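Local coordinates for glycosyl hydrolase family 2, TIM barrel domain protein (Parabacteroides merdae ATCC 43184, PDB 6DXU) that probably hydrolyses beta-glucuronides, as a family 2 glycoside hydrolase and beta-glucuronidase of a human gut bacterium, at residues Y86-I99 with F158-R172. Residues are numbered along the deposited sequence; the frame is centred on the assembly and turned at random.
Sequences YYEGPGWYKTLLAI and FKGKVPLSIRCDNSR
R167 lies across the indole of W92, and its chain is best followed outward from CB. R167 CB stands 3.6 Å from the centroid of the W92 six-membered ring and only 9° off the ring normal, a CH-pi contact over the face. R167 CG, anti to the backbone N (chi1 -179°), continues over the indole to lie 3.7 Å from W92 NE1, and R167 CD keeps the same 3.7 Å from W92 CZ2. The guanidinium then turns nearly perpendicular to the indole, the planes 81° apart, and one of its faces receives P90 CB, 3.5 Å from R167 NH2. Its charge is shared: R167 NH1 forms a long salt bridge to D169 OD2 (3.3 Å), while NH2 pairs with D43, whose carboxylate also accepts from W92 NE1. Were W92 replaced by an alanine, the aliphatic part of R167 would probably lose the ring it lies on, and D43 its indole donor.

Backbone evidence makes this a regular antiparallel pair: hydrogen bonds run both ways at G91-C168, Y93-I166, T95-L164 and L97-V162. Beyond the strands, N170 bridges the backbone with its amide; N170 OD1 accepts from G89 N (2.9 Å), which meets it from well above the carbonyl plane, whereas ND2 gives to Y87 O in that carbonyl's plane. D169 OD1 accepts from S171 N, which makes an Asx turn, and also from S171 OG. E88 OE1 offers its syn lone pair to R172 NH1 at 3.0 Å, and R172 NE reaches E49 of the second subunit.

On the face bearing L97 and L164, L97 CD1 meets L164 CD2 at 3.8 Å. Within the sugar-binding domain, strands 90-97 and 162-169 are the central pair of a six-stranded antiparallel sheet, flanked by strands 37-41 and 118-123, with helix 143-150 packed against V162 and P163.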
ATOM      1  N   TYR D  86     -32.076  -7.487   7.709  1.00 21.82           N
ATOM      2  CA  TYR D  86     -31.861  -7.374   6.271  1.00 19.20           C
ATOM      3  C   TYR D  86     -30.377  -7.501   5.929  1.00 17.18           C
ATOM      4  O   TYR D  86     -29.495  -7.137   6.709  1.00 17.41           O
ATOM      5  CB  TYR D  86     -32.434  -6.061   5.725  1.00 18.54           C
ATOM      6  CG  TYR D  86     -31.619  -4.787   5.878  1.00 17.46           C
ATOM      7  CD1 TYR D  86     -31.383  -4.212   7.126  1.00 17.11           C
ATOM      8  CD2 TYR D  86     -31.151  -4.108   4.746  1.00 17.98           C
ATOM      9  CE1 TYR D  86     -30.641  -3.007   7.243  1.00 19.72           C
ATOM     10  CE2 TYR D  86     -30.446  -2.915   4.847  1.00 17.65           C
ATOM     11  CZ  TYR D  86     -30.196  -2.360   6.093  1.00 19.87           C
ATOM     12  OH  TYR D  86     -29.496  -1.167   6.169  1.00 18.97           O
ATOM     13  N   TYR D  87     -30.109  -8.034   4.740  1.00 19.26           N
ATOM     14  CA  TYR D  87     -28.749  -8.373   4.348  1.00 18.91           C
ATOM     15  C   TYR D  87     -27.960  -7.120   4.000  1.00 19.41           C
ATOM     16  O   TYR D  87     -28.361  -6.350   3.119  1.00 18.46           O
ATOM     17  CB  TYR D  87     -28.767  -9.315   3.148  1.00 15.89           C
ATOM     18  CG  TYR D  87     -27.385  -9.675   2.643  1.00 18.47           C
ATOM     19  CD1 TYR D  87     -26.538 -10.497   3.387  1.00 20.48           C
ATOM     20  CD2 TYR D  87     -26.928  -9.202   1.411  1.00 20.47           C
ATOM     21  CE1 TYR D  87     -25.273 -10.841   2.909  1.00 21.05           C
ATOM     22  CE2 TYR D  87     -25.667  -9.534   0.928  1.00 17.24           C
ATOM     23  CZ  TYR D  87     -24.846 -10.354   1.686  1.00 18.66           C
ATOM     24  OH  TYR D  87     -23.597 -10.691   1.208  1.00 18.09           O
ATOM     25  N   GLU D  88     -26.824  -6.942   4.666  1.00 18.07           N
ATOM     26  CA  GLU D  88     -25.860  -5.894   4.357  1.00 18.07           C
ATOM     27  C   GLU D  88     -24.528  -6.589   4.090  1.00 19.35           C
ATOM     28  O   GLU D  88     -23.836  -7.017   5.019  1.00 18.11           O
ATOM     29  CB  GLU D  88     -25.777  -4.895   5.506  1.00 20.64           C
ATOM     30  CG  GLU D  88     -27.048  -4.039   5.640  1.00 17.29           C
ATOM     31  CD  GLU D  88     -26.904  -2.974   6.716  1.00 19.57           C
ATOM     32  OE1 GLU D  88     -27.217  -3.257   7.902  1.00 19.89           O
ATOM     33  OE2 GLU D  88     -26.440  -1.870   6.369  1.00 22.02           O
ATOM     34  N   GLY D  89     -24.166  -6.718   2.819  1.00 16.99           N
ATOM     35  CA  GLY D  89     -22.982  -7.462   2.474  1.00 16.67           C
ATOM     36  C   GLY D  89     -22.783  -7.447   0.973  1.00 18.46           C
ATOM     37  O   GLY D  89     -23.460  -6.720   0.245  1.00 17.04           O
ATOM     38  N   PRO D  90     -21.834  -8.232   0.489  1.00 18.59           N
ATOM     39  CA  PRO D  90     -21.569  -8.267  -0.950  1.00 17.12           C
ATOM     40  C   PRO D  90     -22.514  -9.196  -1.701  1.00 17.00           C
ATOM     41  O   PRO D  90     -23.102 -10.135  -1.161  1.00 17.97           O
ATOM     42  CB  PRO D  90     -20.122  -8.776  -1.028  1.00 20.48           C
ATOM     43  CG  PRO D  90     -19.950  -9.598   0.216  1.00 19.80           C
ATOM     44  CD  PRO D  90     -20.793  -8.926   1.275  1.00 18.53           C
ATOM     45  N   GLY D  91     -22.666  -8.899  -2.983  1.00 15.24           N
ATOM     46  CA  GLY D  91     -23.406  -9.763  -3.880  1.00 17.77           C
ATOM     47  C   GLY D  91     -22.931  -9.497  -5.284  1.00 18.18           C
ATOM     48  O   GLY D  91     -22.369  -8.436  -5.573  1.00 19.09           O
ATOM     49  N   TRP D  92     -23.147 -10.469  -6.157  1.00 15.79           N
ATOM     50  CA  TRP D  92     -22.613 -10.394  -7.505  1.00 13.76           C
ATOM     51  C   TRP D  92     -23.719 -10.500  -8.547  1.00 15.84           C
ATOM     52  O   TRP D  92     -24.720 -11.183  -8.339  1.00 17.41           O
ATOM     53  CB  TRP D  92     -21.613 -11.499  -7.740  1.00 14.82           C
ATOM     54  CG  TRP D  92     -20.258 -11.252  -7.123  1.00 15.37           C
ATOM     55  CD1 TRP D  92     -19.893 -11.458  -5.817  1.00 15.68           C
ATOM     56  CD2 TRP D  92     -19.091 -10.780  -7.801  1.00 18.10           C
ATOM     57  NE1 TRP D  92     -18.555 -11.146  -5.642  1.00 15.33           N
ATOM     58  CE2 TRP D  92     -18.039 -10.740  -6.851  1.00 17.97           C
ATOM     59  CE3 TRP D  92     -18.824 -10.407  -9.128  1.00 18.42           C
ATOM     60  CZ2 TRP D  92     -16.758 -10.323  -7.181  1.00 17.64           C
ATOM     61  CZ3 TRP D  92     -17.538  -9.998  -9.452  1.00 17.40           C
ATOM     62  CH2 TRP D  92     -16.526  -9.955  -8.483  1.00 16.70           C
ATOM     63  N   TYR D  93     -23.502  -9.847  -9.693  1.00 15.45           N
ATOM     64  CA  TYR D  93     -24.357  -9.997 -10.864  1.00 14.03           C
ATOM     65  C   TYR D  93     -23.487 -10.398 -12.044  1.00 17.14           C
ATOM     66  O   TYR D  93     -22.360  -9.932 -12.167  1.00 17.47           O
ATOM     67  CB  TYR D  93     -25.085  -8.677 -11.220  1.00 14.65           C
ATOM     68  CG  TYR D  93     -26.002  -8.152 -10.145  1.00 14.95           C
ATOM     69  CD1 TYR D  93     -27.347  -8.489 -10.133  1.00 15.82           C
ATOM     70  CD2 TYR D  93     -25.525  -7.295  -9.160  1.00 15.83           C
ATOM     71  CE1 TYR D  93     -28.204  -8.003  -9.148  1.00 16.99           C
ATOM     72  CE2 TYR D  93     -26.363  -6.798  -8.176  1.00 15.59           C
ATOM     73  CZ  TYR D  93     -27.708  -7.150  -8.182  1.00 17.35           C
ATOM     74  OH  TYR D  93     -28.563  -6.669  -7.217  1.00 16.99           O
ATOM     75  N   LYS D  94     -24.010 -11.226 -12.938  1.00 16.00           N
ATOM     76  CA  LYS D  94     -23.268 -11.506 -14.159  1.00 15.21           C
ATOM     77  C   LYS D  94     -24.223 -11.607 -15.336  1.00 18.85           C
ATOM     78  O   LYS D  94     -25.364 -12.052 -15.195  1.00 18.47           O
ATOM     79  CB  LYS D  94     -22.435 -12.796 -14.062  1.00 20.31           C
ATOM     80  CG  LYS D  94     -23.247 -14.068 -13.927  1.00 26.13           C
ATOM     81  CD  LYS D  94     -22.332 -15.289 -13.708  1.00 25.02           C
ATOM     82  CE  LYS D  94     -23.173 -16.561 -13.619  1.00 31.36           C
ATOM     83  NZ  LYS D  94     -22.334 -17.783 -13.407  1.00 37.53           N
ATOM     84  N   THR D  95     -23.726 -11.197 -16.504  1.00 19.90           N
ATOM     85  CA  THR D  95     -24.449 -11.338 -17.763  1.00 18.83           C
ATOM     86  C   THR D  95     -23.415 -11.573 -18.858  1.00 20.34           C
ATOM     87  O   THR D  95     -22.209 -11.396 -18.656  1.00 18.73           O
ATOM     88  CB  THR D  95     -25.322 -10.105 -18.066  1.00 22.05           C
ATOM     89  OG1 THR D  95     -26.267 -10.406 -19.108  1.00 24.01           O
ATOM     90  CG2 THR D  95     -24.470  -8.909 -18.499  1.00 19.80           C
ATOM     91  N   LEU D  96     -23.890 -11.989 -20.019  1.00 17.96           N
ATOM     92  CA  LEU D  96     -23.060 -12.055 -21.212  1.00 19.57           C
ATOM     93  C   LEU D  96     -23.575 -10.951 -22.130  1.00 24.60           C
ATOM     94  O   LEU D  96     -24.690 -11.049 -22.658  1.00 22.85           O
ATOM     95  CB  LEU D  96     -23.161 -13.436 -21.859  1.00 22.37           C
ATOM     96  CG  LEU D  96     -22.711 -14.618 -20.989  1.00 26.94           C
ATOM     97  CD1 LEU D  96     -22.939 -15.952 -21.686  1.00 33.81           C
ATOM     98  CD2 LEU D  96     -21.252 -14.461 -20.577  1.00 23.39           C
ATOM     99  N   LEU D  97     -22.744  -9.940 -22.376  1.00 20.75           N
ATOM    100  CA  LEU D  97     -23.196  -8.760 -23.100  1.00 21.87           C
ATOM    101  C   LEU D  97     -23.078  -9.018 -24.577  1.00 22.71           C
ATOM    102  O   LEU D  97     -22.014  -9.414 -25.052  1.00 19.83           O
ATOM    103  CB  LEU D  97     -22.352  -7.534 -22.771  1.00 26.12           C
ATOM    104  CG  LEU D  97     -22.563  -6.752 -21.495  1.00 31.26           C
ATOM    105  CD1 LEU D  97     -21.479  -5.665 -21.418  1.00 33.58           C
ATOM    106  CD2 LEU D  97     -23.930  -6.135 -21.601  1.00 30.00           C
ATOM    107  N   ALA D  98     -24.163  -8.753 -25.300  1.00 20.24           N
ATOM    108  CA  ALA D  98     -24.159  -8.795 -26.753  1.00 21.81           C
ATOM    109  C   ALA D  98     -23.814  -7.400 -27.253  1.00 25.97           C
ATOM    110  O   ALA D  98     -24.671  -6.519 -27.299  1.00 31.57           O
ATOM    111  CB  ALA D  98     -25.532  -9.240 -27.255  1.00 24.96           C
ATOM    112  N   ILE D  99     -22.575  -7.201 -27.679  1.00 19.86           N
ATOM    113  CA  ILE D  99     -22.097  -5.877 -28.061  1.00 19.29           C
ATOM    114  C   ILE D  99     -22.036  -5.782 -29.573  1.00 19.51           C
ATOM    115  O   ILE D  99     -21.478  -6.669 -30.236  1.00 21.12           O
ATOM    116  CB  ILE D  99     -20.718  -5.579 -27.444  1.00 24.21           C
ATOM    117  CG1 ILE D  99     -20.825  -5.572 -25.908  1.00 23.27           C
ATOM    118  CG2 ILE D  99     -20.174  -4.279 -28.018  1.00 24.23           C
ATOM    119  CD1 ILE D  99     -19.498  -5.400 -25.199  1.00 25.62           C
ATOM    120  N   PHE D 158     -17.064 -17.766 -25.051  1.00 24.49           N
ATOM    121  CA  PHE D 158     -18.238 -16.961 -24.751  1.00 20.39           C
ATOM    122  C   PHE D 158     -19.077 -16.677 -25.982  1.00 23.54           C
ATOM    123  O   PHE D 158     -20.030 -15.894 -25.904  1.00 21.19           O
ATOM    124  CB  PHE D 158     -17.799 -15.669 -24.059  1.00 21.14           C
ATOM    125  CG  PHE D 158     -17.189 -15.920 -22.715  1.00 23.91           C
ATOM    126  CD1 PHE D 158     -17.984 -16.008 -21.585  1.00 22.40           C
ATOM    127  CD2 PHE D 158     -15.826 -16.149 -22.595  1.00 23.11           C
ATOM    128  CE1 PHE D 158     -17.423 -16.268 -20.344  1.00 21.53           C
ATOM    129  CE2 PHE D 158     -15.261 -16.411 -21.361  1.00 23.23           C
ATOM    130  CZ  PHE D 158     -16.060 -16.464 -20.237  1.00 19.91           C
ATOM    131  N   LYS D 159     -18.724 -17.276 -27.117  1.00 23.39           N
ATOM    132  CA  LYS D 159     -19.597 -17.339 -28.285  1.00 25.87           C
ATOM    133  C   LYS D 159     -19.952 -15.944 -28.788  1.00 23.24           C
ATOM    134  O   LYS D 159     -21.079 -15.682 -29.212  1.00 22.38           O
ATOM    135  CB  LYS D 159     -20.842 -18.175 -27.986  1.00 28.86           C
ATOM    136  CG  LYS D 159     -20.442 -19.625 -27.657  1.00 37.67           C
ATOM    137  CD  LYS D 159     -21.621 -20.478 -27.235  1.00 46.11           C
ATOM    138  CE  LYS D 159     -21.180 -21.912 -26.956  1.00 55.86           C
ATOM    139  NZ  LYS D 159     -22.288 -22.729 -26.374  1.00 65.28           N
ATOM    140  N   GLY D 160     -18.961 -15.051 -28.762  1.00 19.83           N
ATOM    141  CA  GLY D 160     -19.104 -13.705 -29.270  1.00 18.70           C
ATOM    142  C   GLY D 160     -19.604 -12.690 -28.272  1.00 19.91           C
ATOM    143  O   GLY D 160     -19.566 -11.486 -28.562  1.00 21.81           O
ATOM    144  N   LYS D 161     -20.066 -13.121 -27.109  1.00 18.50           N
ATOM    145  CA  LYS D 161     -20.510 -12.175 -26.097  1.00 18.40           C
ATOM    146  C   LYS D 161     -19.367 -11.845 -25.143  1.00 20.82           C
ATOM    147  O   LYS D 161     -18.315 -12.471 -25.169  1.00 18.95           O
ATOM    148  CB  LYS D 161     -21.713 -12.712 -25.336  1.00 17.91           C
ATOM    149  CG  LYS D 161     -22.942 -12.903 -26.232  1.00 24.57           C
ATOM    150  CD  LYS D 161     -24.120 -13.409 -25.429  1.00 27.18           C
ATOM    151  CE  LYS D 161     -25.339 -13.602 -26.317  1.00 30.68           C
ATOM    152  NZ  LYS D 161     -26.531 -14.001 -25.518  1.00 43.91           N
ATOM    153  N   VAL D 162     -19.576 -10.821 -24.320  1.00 20.77           N
ATOM    154  CA  VAL D 162     -18.560 -10.322 -23.398  1.00 21.35           C
ATOM    155  C   VAL D 162     -19.073 -10.518 -21.975  1.00 22.98           C
ATOM    156  O   VAL D 162     -20.135  -9.994 -21.628  1.00 18.97           O
ATOM    157  CB  VAL D 162     -18.236  -8.841 -23.650  1.00 20.16           C
ATOM    158  CG1 VAL D 162     -17.208  -8.335 -22.627  1.00 18.77           C
ATOM    159  CG2 VAL D 162     -17.753  -8.640 -25.093  1.00 20.23           C
ATOM    160  N   PRO D 163     -18.362 -11.246 -21.113  1.00 19.00           N
ATOM    161  CA  PRO D 163     -18.855 -11.433 -19.747  1.00 17.51           C
ATOM    162  C   PRO D 163     -18.653 -10.154 -18.951  1.00 17.57           C
ATOM    163  O   PRO D 163     -17.540  -9.632 -18.841  1.00 22.77           O
ATOM    164  CB  PRO D 163     -17.996 -12.588 -19.203  1.00 20.21           C
ATOM    165  CG  PRO D 163     -16.760 -12.557 -20.020  1.00 21.33           C
ATOM    166  CD  PRO D 163     -17.099 -11.964 -21.359  1.00 18.41           C
ATOM    167  N   LEU D 164     -19.739  -9.683 -18.364  1.00 18.84           N
ATOM    168  CA  LEU D 164     -19.760  -8.523 -17.494  1.00 17.41           C
ATOM    169  C   LEU D 164     -20.147  -9.039 -16.121  1.00 17.84           C
ATOM    170  O   LEU D 164     -21.187  -9.687 -15.977  1.00 16.55           O
ATOM    171  CB  LEU D 164     -20.777  -7.488 -18.000  1.00 15.29           C
ATOM    172  CG  LEU D 164     -21.047  -6.290 -17.092  1.00 17.56           C
ATOM    173  CD1 LEU D 164     -19.786  -5.480 -16.879  1.00 19.54           C
ATOM    174  CD2 LEU D 164     -22.169  -5.401 -17.669  1.00 19.56           C
ATOM    175  N   SER D 165     -19.308  -8.776 -15.124  1.00 15.80           N
ATOM    176  CA  SER D 165     -19.567  -9.217 -13.763  1.00 17.60           C
ATOM    177  C   SER D 165     -19.463  -7.990 -12.881  1.00 18.11           C
ATOM    178  O   SER D 165     -18.519  -7.204 -13.016  1.00 16.00           O
ATOM    179  CB  SER D 165     -18.556 -10.296 -13.309  1.00 19.29           C
ATOM    180  OG  SER D 165     -18.453 -11.319 -14.297  1.00 17.40           O
ATOM    181  N   ILE D 166     -20.429  -7.820 -11.982  1.00 18.53           N
ATOM    182  CA  ILE D 166     -20.520  -6.618 -11.165  1.00 14.65           C
ATOM    183  C   ILE D 166     -20.709  -7.062  -9.725  1.00 17.75           C
ATOM    184  O   ILE D 166     -21.590  -7.874  -9.431  1.00 17.24           O
ATOM    185  CB  ILE D 166     -21.682  -5.709 -11.611  1.00 17.79           C
ATOM    186  CG1 ILE D 166     -21.448  -5.213 -13.049  1.00 17.04           C
ATOM    187  CG2 ILE D 166     -21.820  -4.541 -10.636  1.00 15.34           C
ATOM    188  CD1 ILE D 166     -22.678  -4.502 -13.717  1.00 12.58           C
ATOM    189  N   ARG D 167     -19.870  -6.552  -8.839  1.00 15.30           N
ATOM    190  CA  ARG D 167     -19.995  -6.805  -7.415  1.00 17.02           C
ATOM    191  C   ARG D 167     -20.597  -5.565  -6.776  1.00 17.27           C
ATOM    192  O   ARG D 167     -20.092  -4.459  -6.983  1.00 17.78           O
ATOM    193  CB  ARG D 167     -18.618  -7.125  -6.811  1.00 14.10           C
ATOM    194  CG  ARG D 167     -18.620  -7.446  -5.305  1.00 17.02           C
ATOM    195  CD  ARG D 167     -17.149  -7.522  -4.819  1.00 17.57           C
ATOM    196  NE  ARG D 167     -16.982  -8.077  -3.474  1.00 19.53           N
ATOM    197  CZ  ARG D 167     -16.944  -7.352  -2.356  1.00 22.96           C
ATOM    198  NH1 ARG D 167     -17.114  -6.038  -2.402  1.00 19.25           N
ATOM    199  NH2 ARG D 167     -16.732  -7.945  -1.182  1.00 18.74           N
ATOM    200  N   CYS D 168     -21.689  -5.738  -6.033  1.00 17.62           N
ATOM    201  CA  CYS D 168     -22.261  -4.661  -5.239  1.00 15.13           C
ATOM    202  C   CYS D 168     -22.165  -5.042  -3.773  1.00 18.70           C
ATOM    203  O   CYS D 168     -22.281  -6.214  -3.416  1.00 20.68           O
ATOM    204  CB  CYS D 168     -23.743  -4.369  -5.600  1.00 16.59           C
ATOM    205  SG  CYS D 168     -23.964  -3.662  -7.235  1.00 19.30           S
ATOM    206  N   ASP D 169     -21.970  -4.044  -2.917  1.00 18.20           N
ATOM    207  CA  ASP D 169     -21.679  -4.313  -1.516  1.00 20.08           C
ATOM    208  C   ASP D 169     -22.369  -3.252  -0.675  1.00 16.73           C
ATOM    209  O   ASP D 169     -22.055  -2.063  -0.791  1.00 18.21           O
ATOM    210  CB  ASP D 169     -20.149  -4.318  -1.303  1.00 17.68           C
ATOM    211  CG  ASP D 169     -19.724  -4.780   0.088  1.00 26.25           C
ATOM    212  OD1 ASP D 169     -20.577  -5.044   0.942  1.00 28.56           O
ATOM    213  OD2 ASP D 169     -18.497  -4.888   0.325  1.00 34.88           O
ATOM    214  N   ASN D 170     -23.323  -3.661   0.147  1.00 17.13           N
ATOM    215  CA  ASN D 170     -23.910  -2.751   1.122  1.00 16.92           C
ATOM    216  C   ASN D 170     -23.561  -3.176   2.542  1.00 17.16           C
ATOM    217  O   ASN D 170     -24.367  -3.010   3.454  1.00 18.63           O
ATOM    218  CB  ASN D 170     -25.429  -2.617   0.928  1.00 17.73           C
ATOM    219  CG  ASN D 170     -26.199  -3.886   1.293  1.00 17.74           C
ATOM    220  OD1 ASN D 170     -25.708  -4.999   1.107  1.00 18.39           O
ATOM    221  ND2 ASN D 170     -27.430  -3.717   1.787  1.00 17.76           N
ATOM    222  N   SER D 171     -22.357  -3.728   2.740  1.00 17.84           N
ATOM    223  CA  SER D 171     -21.879  -3.989   4.088  1.00 17.40           C
ATOM    224  C   SER D 171     -22.011  -2.727   4.924  1.00 15.96           C
ATOM    225  O   SER D 171     -21.836  -1.609   4.422  1.00 16.86           O
ATOM    226  CB  SER D 171     -20.403  -4.437   4.080  1.00 18.62           C
ATOM    227  OG  SER D 171     -20.227  -5.649   3.361  1.00 20.28           O
ATOM    228  N   ARG D 172     -22.337  -2.912   6.199  1.00 15.96           N
ATOM    229  CA  ARG D 172     -22.283  -1.811   7.147  1.00 17.61           C
ATOM    230  C   ARG D 172     -20.880  -1.216   7.148  1.00 18.90           C
ATOM    231  O   ARG D 172     -19.886  -1.940   7.045  1.00 15.87           O
ATOM    232  CB  ARG D 172     -22.642  -2.313   8.551  1.00 20.15           C
ATOM    233  CG  ARG D 172     -24.035  -2.871   8.662  1.00 17.88           C
ATOM    234  CD  ARG D 172     -24.253  -3.501  10.017  1.00 19.34           C
ATOM    235  NE  ARG D 172     -24.479  -2.508  11.071  1.00 20.21           N
ATOM    236  CZ  ARG D 172     -25.661  -1.978  11.366  1.00 18.00           C
ATOM    237  NH1 ARG D 172     -26.748  -2.315  10.672  1.00 17.90           N
ATOM    238  NH2 ARG D 172     -25.759  -1.122  12.378  1.00 17.86           N
TER
HETATM  239  O   HOH W   1     -22.472  -5.673   7.073  1.00 17.73           O
HETATM  240  O   HOH W   2     -20.143 -12.671 -16.735  1.00 32.78           O
HETATM  241  O   HOH W   3     -26.969 -12.433 -23.209  1.00 35.58           O
HETATM  242  O   HOH W   4     -20.398  -8.937 -27.559  1.00 27.04           O